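Local coordinates for protein transcriptional regulator, LacI family (PDB 3JY6) that probably regulates transcription by binding DNA at cis-regulatory sites, in the manner of LacI-family regulators, at residues P87-D92 against P101-D106. Residues are numbered along the deposited sequence; the frame is centred on the assembly and turned at random.
Sequences PVVSVD and PQVVTD
V103 O is gripped by two groups of the neighbouring strand: D92 N donates a hydrogen bond of 2.8 Å to it, and the CA-H of V91 leans in with CA 3.3 Å from the same oxygen. The N-H of D92 points at the oxygen nearly in line with the C=O bond, at a C=O...N angle of 168°. One step back along the strands, S90 O does similar double duty, taking the N-H of V103 at 3.0 Å, tilted 16° from the carbonyl plane, and the CA-H of Q102. The third bond, from S90 N to P101 O, is longer at 3.2 Å but lies in the carbonyl plane. Strands 88-91 and 102-104 thus run parallel, their axes 4.8 Å apart at the closest, joined by a loop; in the parallel sheet of the periplasmic-binding-protein fold, 88-91 lies between 66-70 and 102-104, which borders the outermost strand 260-262.

V91 and V103 stand side by side on one face, the CG2 of V91 against the CB of V103 at 4.2 Å. The other methyl of V91, CG1, is anti to the backbone N (chi1 -175°), which sets it beside V103 O. V89 shares this face, where helix 236-251 packs on V89 and V91. On the opposite face S90 CB meets Q102 CG at 4.1 Å, while S90 OG bonds to L69 O of the next strand. Past the paired strands, D92 OD1 and T105 OG1 do not bond to each other; NE2 of Q234 hydrogen-bonds to both. Backbone bonds therefore set the register of this buried pair, and the shared Q234 amide ties together the two segments just beyond the paired strands.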
ATOM      1  N   PRO A  87      27.467  -0.129  -4.157  1.00 16.00           N
ATOM      2  CA  PRO A  87      26.920   0.787  -5.156  1.00 15.55           C
ATOM      3  C   PRO A  87      25.563   1.316  -4.697  1.00 14.14           C
ATOM      4  O   PRO A  87      24.838   0.640  -3.965  1.00 12.46           O
ATOM      5  CB  PRO A  87      26.830  -0.072  -6.419  1.00 16.09           C
ATOM      6  CG  PRO A  87      26.694  -1.493  -5.874  1.00 17.78           C
ATOM      7  CD  PRO A  87      27.670  -1.477  -4.715  1.00 17.60           C
ATOM      8  N   VAL A  88      25.230   2.528  -5.130  1.00 14.05           N
ATOM      9  CA  VAL A  88      23.978   3.168  -4.748  1.00 12.41           C
ATOM     10  C   VAL A  88      23.265   3.755  -5.955  1.00 13.11           C
ATOM     11  O   VAL A  88      23.907   4.248  -6.887  1.00 12.97           O
ATOM     12  CB  VAL A  88      24.231   4.338  -3.756  1.00 11.89           C
ATOM     13  CG1 VAL A  88      22.911   4.967  -3.319  1.00 12.00           C
ATOM     14  CG2 VAL A  88      25.028   3.841  -2.531  1.00 11.71           C
ATOM     15  N   VAL A  89      21.936   3.693  -5.940  1.00 12.56           N
ATOM     16  CA  VAL A  89      21.121   4.297  -6.988  1.00 11.47           C
ATOM     17  C   VAL A  89      19.978   4.973  -6.245  1.00 10.99           C
ATOM     18  O   VAL A  89      19.388   4.378  -5.349  1.00 11.11           O
ATOM     19  CB  VAL A  89      20.520   3.263  -7.985  1.00 13.24           C
ATOM     20  CG1 VAL A  89      19.623   3.977  -8.991  1.00 12.78           C
ATOM     21  CG2 VAL A  89      21.611   2.560  -8.745  1.00 14.86           C
ATOM     22  N   SER A  90      19.678   6.215  -6.603  1.00 12.76           N
ATOM     23  CA  SER A  90      18.595   6.946  -5.955  1.00 15.59           C
ATOM     24  C   SER A  90      17.383   7.028  -6.895  1.00 14.39           C
ATOM     25  O   SER A  90      17.520   7.012  -8.119  1.00 14.21           O
ATOM     26  CB  SER A  90      19.071   8.352  -5.567  1.00 17.10           C
ATOM     27  OG  SER A  90      18.308   8.859  -4.484  1.00 26.87           O
ATOM     28  N   VAL A  91      16.196   7.097  -6.314  1.00 14.88           N
ATOM     29  CA  VAL A  91      14.979   7.160  -7.109  1.00 16.11           C
ATOM     30  C   VAL A  91      13.969   8.177  -6.597  1.00 16.33           C
ATOM     31  O   VAL A  91      13.788   8.339  -5.386  1.00 12.76           O
ATOM     32  CB  VAL A  91      14.268   5.780  -7.158  1.00 17.59           C
ATOM     33  CG1 VAL A  91      13.060   5.840  -8.093  1.00 15.67           C
ATOM     34  CG2 VAL A  91      15.245   4.711  -7.609  1.00 18.54           C
ATOM     35  N   ASP A  92      13.334   8.865  -7.544  1.00 18.17           N
ATOM     36  CA  ASP A  92      12.280   9.841  -7.268  1.00 22.01           C
ATOM     37  C   ASP A  92      12.699  11.000  -6.367  1.00 24.61           C
ATOM     38  O   ASP A  92      11.886  11.505  -5.600  1.00 23.78           O
ATOM     39  CB  ASP A  92      11.083   9.114  -6.633  1.00 20.82           C
ATOM     40  CG  ASP A  92       9.832   9.971  -6.590  1.00 22.30           C
ATOM     41  OD1 ASP A  92       9.384  10.418  -7.663  1.00 25.18           O
ATOM     42  OD2 ASP A  92       9.289  10.203  -5.489  1.00 24.57           O
ATOM     43  N   PRO A 101      24.084   7.356  -9.714  1.00 14.88           N
ATOM     44  CA  PRO A 101      23.064   7.455 -10.767  1.00 13.39           C
ATOM     45  C   PRO A 101      21.670   7.646 -10.170  1.00 14.30           C
ATOM     46  O   PRO A 101      21.402   7.187  -9.057  1.00 12.76           O
ATOM     47  CB  PRO A 101      23.179   6.114 -11.497  1.00 14.41           C
ATOM     48  CG  PRO A 101      24.592   5.634 -11.181  1.00 15.47           C
ATOM     49  CD  PRO A 101      24.769   6.047  -9.745  1.00 13.37           C
ATOM     50  N   GLN A 102      20.786   8.308 -10.908  1.00 13.88           N
ATOM     51  CA  GLN A 102      19.423   8.542 -10.436  1.00 13.90           C
ATOM     52  C   GLN A 102      18.345   8.225 -11.453  1.00 13.31           C
ATOM     53  O   GLN A 102      18.543   8.354 -12.655  1.00 13.28           O
ATOM     54  CB  GLN A 102      19.202   9.996 -10.069  1.00 19.10           C
ATOM     55  CG  GLN A 102      19.987  10.556  -8.934  1.00 22.70           C
ATOM     56  CD  GLN A 102      19.739  12.033  -8.855  1.00 26.00           C
ATOM     57  OE1 GLN A 102      20.164  12.792  -9.736  1.00 23.98           O
ATOM     58  NE2 GLN A 102      19.015  12.457  -7.824  1.00 28.49           N
ATOM     59  N   VAL A 103      17.180   7.860 -10.931  1.00 14.00           N
ATOM     60  CA  VAL A 103      16.009   7.573 -11.734  1.00 13.36           C
ATOM     61  C   VAL A 103      14.949   8.540 -11.218  1.00 15.06           C
ATOM     62  O   VAL A 103      14.540   8.484 -10.050  1.00 14.15           O
ATOM     63  CB  VAL A 103      15.542   6.111 -11.553  1.00 13.77           C
ATOM     64  CG1 VAL A 103      14.264   5.856 -12.388  1.00 14.56           C
ATOM     65  CG2 VAL A 103      16.656   5.162 -11.987  1.00 10.22           C
ATOM     66  N   VAL A 104      14.510   9.442 -12.087  1.00 15.00           N
ATOM     67  CA  VAL A 104      13.526  10.430 -11.694  1.00 15.09           C
ATOM     68  C   VAL A 104      12.415  10.638 -12.721  1.00 16.71           C
ATOM     69  O   VAL A 104      12.471  10.143 -13.850  1.00 14.93           O
ATOM     70  CB  VAL A 104      14.197  11.809 -11.453  1.00 16.93           C
ATOM     71  CG1 VAL A 104      15.365  11.680 -10.491  1.00 15.47           C
ATOM     72  CG2 VAL A 104      14.668  12.396 -12.782  1.00 15.83           C
ATOM     73  N   THR A 105      11.423  11.412 -12.302  1.00 18.55           N
ATOM     74  CA  THR A 105      10.274  11.775 -13.128  1.00 20.98           C
ATOM     75  C   THR A 105      10.497  13.216 -13.609  1.00 21.78           C
ATOM     76  O   THR A 105      11.161  14.004 -12.939  1.00 21.64           O
ATOM     77  CB  THR A 105       8.958  11.755 -12.296  1.00 19.60           C
ATOM     78  OG1 THR A 105       8.750  10.450 -11.748  1.00 18.02           O
ATOM     79  CG2 THR A 105       7.766  12.150 -13.158  1.00 20.78           C
ATOM     80  N   ASP A 106       9.944  13.553 -14.769  1.00 24.63           N
ATOM     81  CA  ASP A 106      10.049  14.913 -15.307  1.00 25.52           C
ATOM     82  C   ASP A 106       8.956  15.694 -14.575  1.00 24.56           C
ATOM     83  O   ASP A 106       7.946  16.066 -15.166  1.00 24.97           O
ATOM     84  CB  ASP A 106       9.765  14.901 -16.810  1.00 27.19           C
ATOM     85  CG  ASP A 106       8.398  14.304 -17.137  1.00 29.46           C
ATOM     86  OD1 ASP A 106       8.085  13.203 -16.627  1.00 30.97           O
ATOM     87  OD2 ASP A 106       7.641  14.937 -17.901  1.00 30.79           O
TER